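Local structure of DELTA1-pyrroline-2-carboxylate reductase (Thermococcus litoralis DSM 5473, 6T3E) at residues 49-52 against 53-57; 308-311 against 312-316; 38-41 against 42-46. The protein catalyses the reduction of delta1-pyrroline-2-carboxylate to L-proline with a nicotinamide cofactor, and is seen here with NADH and L-proline bound. All coordinates share one frame; numbering follows the deposited sequence.

Interaction 1: 49-52 against 53-57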
loop_
_atom_site.group_PDB
_atom_site.type_symbol
_atom_site.label_atom_id
_atom_site.label_comp_id
_atom_site.label_asym_id
_atom_site.label_seq_id
_atom_site.Cartn_x
_atom_site.Cartn_y
_atom_site.Cartn_z
ATOM N N ALA B 49 16.750 2.722 12.378
ATOM C CA ALA B 49 15.621 1.957 11.862
ATOM C C ALA B 49 16.007 0.504 11.620
ATOM O O ALA B 49 15.204 -0.410 11.856
ATOM C CB ALA B 49 15.105 2.600 10.583
ATOM N N PHE B 50 17.225 0.275 11.119
ATOM C CA PHE B 50 17.700 -1.085 10.895
ATOM C C PHE B 50 18.045 -1.783 12.205
ATOM O O PHE B 50 17.830 -2.994 12.339
ATOM C CB PHE B 50 18.904 -1.066 9.955
ATOM C CG PHE B 50 18.525 -1.017 8.506
ATOM C CD1 PHE B 50 18.118 -2.165 7.846
ATOM C CD2 PHE B 50 18.545 0.181 7.812
ATOM C CE1 PHE B 50 17.757 -2.123 6.526
ATOM C CE2 PHE B 50 18.185 0.233 6.473
ATOM C CZ PHE B 50 17.788 -0.917 5.827
ATOM N N LEU B 51 18.572 -1.042 13.184
ATOM C CA LEU B 51 18.769 -1.628 14.501
ATOM C C LEU B 51 17.434 -2.004 15.122
ATOM O O LEU B 51 17.302 -3.074 15.733
ATOM C CB LEU B 51 19.525 -0.660 15.405
ATOM C CG LEU B 51 19.742 -1.116 16.855
ATOM C CD1 LEU B 51 20.501 -2.434 16.916
ATOM C CD2 LEU B 51 20.462 -0.034 17.645
ATOM N N GLU B 52 16.424 -1.142 14.956
ATOM C CA GLU B 52 15.089 -1.474 15.441
ATOM C C GLU B 52 14.529 -2.693 14.712
ATOM O O GLU B 52 13.855 -3.532 15.327
ATOM C CB GLU B 52 14.173 -0.250 15.300
ATOM C CG GLU B 52 12.679 -0.515 15.531
ATOM C CD GLU B 52 11.849 0.751 15.783
ATOM O OE1 GLU B 52 12.424 1.856 15.896
ATOM O OE2 GLU B 52 10.605 0.637 15.856
ATOM N N LEU B 53 14.843 -2.836 13.421
ATOM C CA LEU B 53 14.396 -3.997 12.651
ATOM C C LEU B 53 15.060 -5.286 13.131
ATOM O O LEU B 53 14.428 -6.349 13.145
ATOM C CB LEU B 53 14.677 -3.770 11.169
ATOM C CG LEU B 53 14.895 -5.003 10.297
ATOM C CD1 LEU B 53 13.569 -5.715 10.050
ATOM C CD2 LEU B 53 15.561 -4.599 8.990
ATOM N N TYR B 54 16.340 -5.222 13.499
ATOM C CA TYR B 54 17.036 -6.418 13.957
ATOM C C TYR B 54 16.507 -6.902 15.305
ATOM O O TYR B 54 16.493 -8.108 15.571
ATOM C CB TYR B 54 18.541 -6.166 14.048
ATOM C CG TYR B 54 19.313 -7.416 14.416
ATOM C CD1 TYR B 54 19.693 -8.331 13.436
ATOM C CD2 TYR B 54 19.635 -7.701 15.741
ATOM C CE1 TYR B 54 20.378 -9.481 13.755
ATOM C CE2 TYR B 54 20.324 -8.857 16.073
ATOM C CZ TYR B 54 20.693 -9.742 15.072
ATOM O OH TYR B 54 21.374 -10.897 15.378
ATOM N N ASN B 55 16.122 -5.982 16.188
ATOM C CA ASN B 55 15.634 -6.347 17.513
ATOM C C ASN B 55 14.180 -6.810 17.507
ATOM O O ASN B 55 13.588 -6.936 18.587
ATOM C CB ASN B 55 15.796 -5.170 18.478
ATOM C CG ASN B 55 17.249 -4.775 18.682
ATOM O OD1 ASN B 55 18.148 -5.615 18.639
ATOM N ND2 ASN B 55 17.485 -3.488 18.895
ATOM N N GLY B 56 13.613 -7.092 16.332
ATOM C CA GLY B 56 12.249 -7.577 16.220
ATOM C C GLY B 56 11.173 -6.548 16.468
ATOM O O GLY B 56 10.026 -6.916 16.737
ATOM N N LYS B 57 11.505 -5.261 16.372
ATOM C CA LYS B 57 10.562 -4.184 16.629
ATOM C C LYS B 57 10.063 -3.514 15.351
ATOM O O LYS B 57 9.637 -2.355 15.396
ATOM C CB LYS B 57 11.196 -3.147 17.553
ATOM C CG LYS B 57 11.488 -3.653 18.939
ATOM C CD LYS B 57 10.202 -4.011 19.661
ATOM C CE LYS B 57 10.446 -4.346 21.144
ATOM N NZ LYS B 57 9.219 -4.188 21.979
#

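Interaction 2: 308-311 against 312-316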
loop_
_atom_site.group_PDB
_atom_site.type_symbol
_atom_site.label_atom_id
_atom_site.label_comp_id
_atom_site.label_asym_id
_atom_site.label_seq_id
_atom_site.Cartn_x
_atom_site.Cartn_y
_atom_site.Cartn_z
ATOM N N GLY B 308 31.471 -6.462 8.943
ATOM C CA GLY B 308 31.481 -5.788 7.657
ATOM C C GLY B 308 32.753 -6.023 6.867
ATOM O O GLY B 308 32.994 -7.140 6.403
ATOM N N ARG B 309 33.573 -4.984 6.702
ATOM C CA ARG B 309 34.835 -5.086 5.975
ATOM C C ARG B 309 35.936 -5.518 6.932
ATOM O O ARG B 309 36.217 -4.817 7.911
ATOM C CB ARG B 309 35.189 -3.748 5.336
ATOM C CG ARG B 309 36.597 -3.672 4.782
ATOM C CD ARG B 309 36.772 -2.430 3.912
ATOM N NE ARG B 309 37.711 -2.657 2.821
ATOM C CZ ARG B 309 37.374 -3.128 1.624
ATOM N NH1 ARG B 309 36.114 -3.426 1.340
ATOM N NH2 ARG B 309 38.305 -3.301 0.705
ATOM N N GLU B 310 36.557 -6.666 6.647
ATOM C CA GLU B 310 37.561 -7.250 7.531
ATOM C C GLU B 310 38.996 -7.014 7.087
ATOM O O GLU B 310 39.894 -7.024 7.933
ATOM C CB GLU B 310 37.329 -8.756 7.670
ATOM C CG GLU B 310 35.893 -9.102 7.996
ATOM C CD GLU B 310 35.712 -10.553 8.352
ATOM O OE1 GLU B 310 34.824 -11.202 7.759
ATOM O OE2 GLU B 310 36.460 -11.049 9.217
ATOM N N ASN B 311 39.247 -6.825 5.793
ATOM C CA ASN B 311 40.610 -6.627 5.321
ATOM C C ASN B 311 40.605 -5.720 4.099
ATOM O O ASN B 311 39.557 -5.394 3.536
ATOM C CB ASN B 311 41.310 -7.962 5.016
ATOM C CG ASN B 311 40.675 -8.710 3.865
ATOM O OD1 ASN B 311 40.841 -8.341 2.703
ATOM N ND2 ASN B 311 39.952 -9.775 4.180
ATOM N N ASN B 312 41.812 -5.313 3.700
ATOM C CA ASN B 312 41.982 -4.345 2.623
ATOM C C ASN B 312 41.766 -4.943 1.242
ATOM O O ASN B 312 41.438 -4.206 0.306
ATOM C CB ASN B 312 43.375 -3.727 2.690
ATOM C CG ASN B 312 43.368 -2.365 3.337
ATOM O OD1 ASN B 312 42.565 -2.090 4.232
ATOM N ND2 ASN B 312 44.258 -1.497 2.883
ATOM N N ARG B 313 41.963 -6.249 1.079
ATOM C CA ARG B 313 41.979 -6.809 -0.263
ATOM C C ARG B 313 40.605 -7.229 -0.758
ATOM O O ARG B 313 40.413 -7.340 -1.974
ATOM C CB ARG B 313 42.927 -8.016 -0.315
ATOM C CG ARG B 313 44.310 -7.742 0.272
ATOM C CD ARG B 313 45.399 -8.521 -0.465
ATOM N NE ARG B 313 46.721 -7.899 -0.352
ATOM C CZ ARG B 313 47.021 -6.671 -0.775
ATOM N NH1 ARG B 313 48.254 -6.200 -0.632
ATOM N NH2 ARG B 313 46.091 -5.913 -1.344
ATOM N N GLU B 314 39.639 -7.422 0.135
ATOM C CA GLU B 314 38.315 -7.848 -0.300
ATOM C C GLU B 314 37.611 -6.735 -1.073
ATOM O O GLU B 314 37.888 -5.545 -0.895
ATOM C CB GLU B 314 37.459 -8.314 0.887
ATOM C CG GLU B 314 37.626 -7.546 2.194
ATOM C CD GLU B 314 36.959 -8.246 3.381
ATOM O OE1 GLU B 314 36.557 -7.554 4.345
ATOM O OE2 GLU B 314 36.834 -9.491 3.352
ATOM N N ILE B 315 36.728 -7.136 -1.983
ATOM C CA ILE B 315 35.855 -6.210 -2.692
ATOM C C ILE B 315 34.462 -6.331 -2.094
ATOM O O ILE B 315 33.882 -7.424 -2.081
ATOM C CB ILE B 315 35.832 -6.487 -4.201
ATOM C CG1 ILE B 315 37.241 -6.379 -4.778
ATOM C CG2 ILE B 315 34.898 -5.514 -4.892
ATOM C CD1 ILE B 315 37.283 -6.368 -6.261
ATOM N N THR B 316 33.932 -5.219 -1.586
ATOM C CA THR B 316 32.646 -5.199 -0.902
ATOM C C THR B 316 31.585 -4.565 -1.784
ATOM O O THR B 316 31.814 -3.510 -2.383
ATOM C CB THR B 316 32.726 -4.420 0.417
ATOM O OG1 THR B 316 33.583 -3.281 0.254
ATOM C CG2 THR B 316 33.259 -5.306 1.535
#

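Interaction 3: 38-41 against 42-46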
loop_
_atom_site.group_PDB
_atom_site.type_symbol
_atom_site.label_atom_id
_atom_site.label_comp_id
_atom_site.label_asym_id
_atom_site.label_seq_id
_atom_site.Cartn_x
_atom_site.Cartn_y
_atom_site.Cartn_z
ATOM N N SER B 38 18.624 17.012 6.880
ATOM C CA SER B 38 19.959 16.973 6.301
ATOM C C SER B 38 20.429 15.527 6.267
ATOM O O SER B 38 19.858 14.659 6.931
ATOM C CB SER B 38 20.946 17.818 7.112
ATOM O OG SER B 38 21.091 17.293 8.429
ATOM N N MET B 39 21.484 15.259 5.493
ATOM C CA MET B 39 21.886 13.868 5.282
ATOM C C MET B 39 22.518 13.246 6.528
ATOM O O MET B 39 22.310 12.057 6.798
ATOM C CB MET B 39 22.835 13.779 4.083
ATOM C CG MET B 39 23.228 12.363 3.634
ATOM S SD MET B 39 21.884 11.258 3.139
ATOM C CE MET B 39 21.540 11.775 1.465
ATOM N N LYS B 40 23.243 14.034 7.325
ATOM C CA LYS B 40 23.822 13.497 8.552
ATOM C C LYS B 40 22.740 12.992 9.496
ATOM O O LYS B 40 22.892 11.934 10.121
ATOM C CB LYS B 40 24.676 14.559 9.237
ATOM C CG LYS B 40 25.437 14.039 10.430
ATOM C CD LYS B 40 26.372 15.103 10.980
ATOM C CE LYS B 40 26.590 14.908 12.466
ATOM N NZ LYS B 40 25.543 14.026 13.050
ATOM N N GLU B 41 21.631 13.731 9.591
ATOM C CA GLU B 41 20.493 13.293 10.397
ATOM C C GLU B 41 19.881 12.012 9.833
ATOM O O GLU B 41 19.576 11.075 10.580
ATOM C CB GLU B 41 19.454 14.412 10.477
ATOM C CG GLU B 41 19.672 15.359 11.639
ATOM C CD GLU B 41 18.778 16.591 11.582
ATOM O OE1 GLU B 41 18.678 17.304 12.612
ATOM O OE2 GLU B 41 18.181 16.849 10.507
ATOM N N VAL B 42 19.684 11.963 8.509
ATOM C CA VAL B 42 19.029 10.820 7.876
ATOM C C VAL B 42 19.891 9.577 8.001
ATOM O O VAL B 42 19.371 8.464 8.167
ATOM C CB VAL B 42 18.707 11.126 6.399
ATOM C CG1 VAL B 42 17.860 10.016 5.790
ATOM C CG2 VAL B 42 17.962 12.434 6.286
ATOM N N ILE B 43 21.213 9.740 7.934
ATOM C CA ILE B 43 22.104 8.599 8.099
ATOM C C ILE B 43 21.923 7.990 9.482
ATOM O O ILE B 43 21.729 6.776 9.627
ATOM C CB ILE B 43 23.561 9.025 7.848
ATOM C CG1 ILE B 43 23.818 9.149 6.338
ATOM C CG2 ILE B 43 24.537 8.064 8.543
ATOM C CD1 ILE B 43 24.976 10.032 5.990
ATOM N N GLU B 44 21.923 8.837 10.516
ATOM C CA GLU B 44 21.695 8.346 11.870
ATOM C C GLU B 44 20.333 7.680 11.991
ATOM O O GLU B 44 20.207 6.613 12.603
ATOM C CB GLU B 44 21.818 9.491 12.877
ATOM C CG GLU B 44 23.214 10.095 12.968
ATOM C CD GLU B 44 23.241 11.422 13.714
ATOM O OE1 GLU B 44 22.416 11.622 14.635
ATOM O OE2 GLU B 44 24.088 12.272 13.367
ATOM N N SER B 45 19.309 8.269 11.368
ATOM C CA SER B 45 17.949 7.767 11.537
ATOM C C SER B 45 17.751 6.434 10.832
ATOM O O SER B 45 17.133 5.520 11.391
ATOM C CB SER B 45 16.946 8.788 11.007
ATOM O OG SER B 45 17.179 10.062 11.572
ATOM N N VAL B 46 18.264 6.303 9.603
ATOM C CA VAL B 46 18.135 5.043 8.880
ATOM C C VAL B 46 18.916 3.943 9.600
ATOM O O VAL B 46 18.490 2.784 9.652
ATOM C CB VAL B 46 18.588 5.213 7.416
ATOM C CG1 VAL B 46 18.814 3.853 6.769
ATOM C CG2 VAL B 46 17.572 6.027 6.601
#

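Interaction 1: 49-52 against 53-57
Glu-52 and Lys-57 meet where helix 39-54 ends in a Schellman motif. Lys-57 N bonds back to Glu-52 O at 3.1 Å, close to the line of the carbonyl. Gly-56 N bonds only weakly to Leu-53 O. Gly-56 is the C-prime residue, and its positive phi of 74° suits a glycine. In the Glu-52 side chain, CB lies beside Leu-53 N, the next amide along the chain. CG is anti to the backbone N (chi1 169°) and is thereby turned toward the chain end, where it lies 3.6 Å from Lys-57 CB. The two side chains cross at about a right angle. CD and OE2 then pass Lys-57 O; OE2 and this oxygen are both acceptors and are not bonded. OE1 pairs with Arg-48 in a salt bridge and with Ser-85 in a hydrogen bond, while OE2 takes a weak bond from Asp-84 N. The bonds to Ser-85 and Asp-84 tie the helix end to the turn after strand 73-82. Elsewhere on the helix, Phe-50 and Leu-53 lie side by side, pointing the same way. Both also touch helix 298-303 and Leu-323. Phe-50 CD1 and Leu-53 CD2 are 3.7 Å apart, the methyl approaching the ring obliquely.

Interaction 2: 308-311 against 312-316
The backbone from Arg-309 to Thr-316 folds back on itself, bringing the CA atoms of these two residues to 7.2 Å. It forms no regular helix or strand until Thr-316 opens strand 316-319. An Asx turn at Asn-311 shapes the bend. Asn-311 OD1 accepts Arg-313 N at 2.9 Å, in the carbonyl plane and on a lone pair. It also accepts Glu-314 N at 3.0 Å, from a donor tilted 27° from that plane. Asn-311 CG sits between its own N and carbonyl carbon (chi1 65°), which brings OD1 to these two N-H groups. The Glu-314 carboxylate returns to the backbone of Glu-310 and Asn-311. Its OE1 takes Asn-311 N at 3.1 Å, from above the carboxylate plane. Glu-310 N also bonds to OE1, but the modelled distance is too short to trust. Lys-264 gives OE1 a weak, long ion pair, and makes a salt bridge with Glu-310. The Arg-309 side chain passes Glu-314 in the opposite direction, with Glu-314 CG over one face of the guanidinium. Its NH1 donates to Leu-146 O, which Thr-316 OG1 also bonds. Its NH2 bonds weakly to Asn-312 O and more closely, at 2.8 Å, to Glu-314 O.

Interaction 3: 38-41 against 42-46
Val-42 closes the first turn of helix 39-54 onto Ser-38, the N-cap residue. Its N bonds to Ser-38 O at 3.1 Å. Its CG2, anti to the carbonyl carbon, is on the side of that same oxygen. Glu-41 joins the next turn mainly through its carbonyl. Glu-41 O accepts two donors from one residue. Ser-45 N reaches it at 2.9 Å in the carbonyl plane. Ser-45 OG reaches it at 2.8 Å from above that plane, 43° out of it. The serine hydroxyl is placed there by a chi1 of -52°, which folds OG back beside its own N. With an alanine in place of Ser-45, the Glu-41 carbonyl would probably keep its backbone donor but lose the second grip of the hydroxyl. Glu-44 crosses Lys-40 obliquely. Opposite charges face each other here, but Lys-40 NZ and Glu-44 OE2 are modelled too close, which makes this salt bridge doubtful. On the buried side, Met-39 CG meets Ile-43 CD1 at 3.7 Å, the two side chains crossing at about a right angle. This part of the helix packs among three others. Met-39 touches helix 161-173, and Met-39, Val-42 and Ile-43 all touch Ala-137 of helix 128-146. Val-42 and Ser-45 rest on helix 324-341.

Along the chain the order is interaction 3, then interaction 1, then interaction 2. Interactions 3 and 1 share helix 39-54, one at its start and the other at its end, with centres about 16 Å apart. Helix 324-341 touches both. Interaction 2 lies far on in the sequence, in the loop leading into strand 316-319, an inner strand of the eight-stranded parallel sheet. Its centre is about 25 Å from each of the others, and it touches neither. Helix 298-303, which packs on interaction 1, precedes that loop. The side chain of Phe-50 is about 9 Å from NADH, near the site but not in contact. Interaction 2 is a surface contact of the probable Rossmann-type dinucleotide domain.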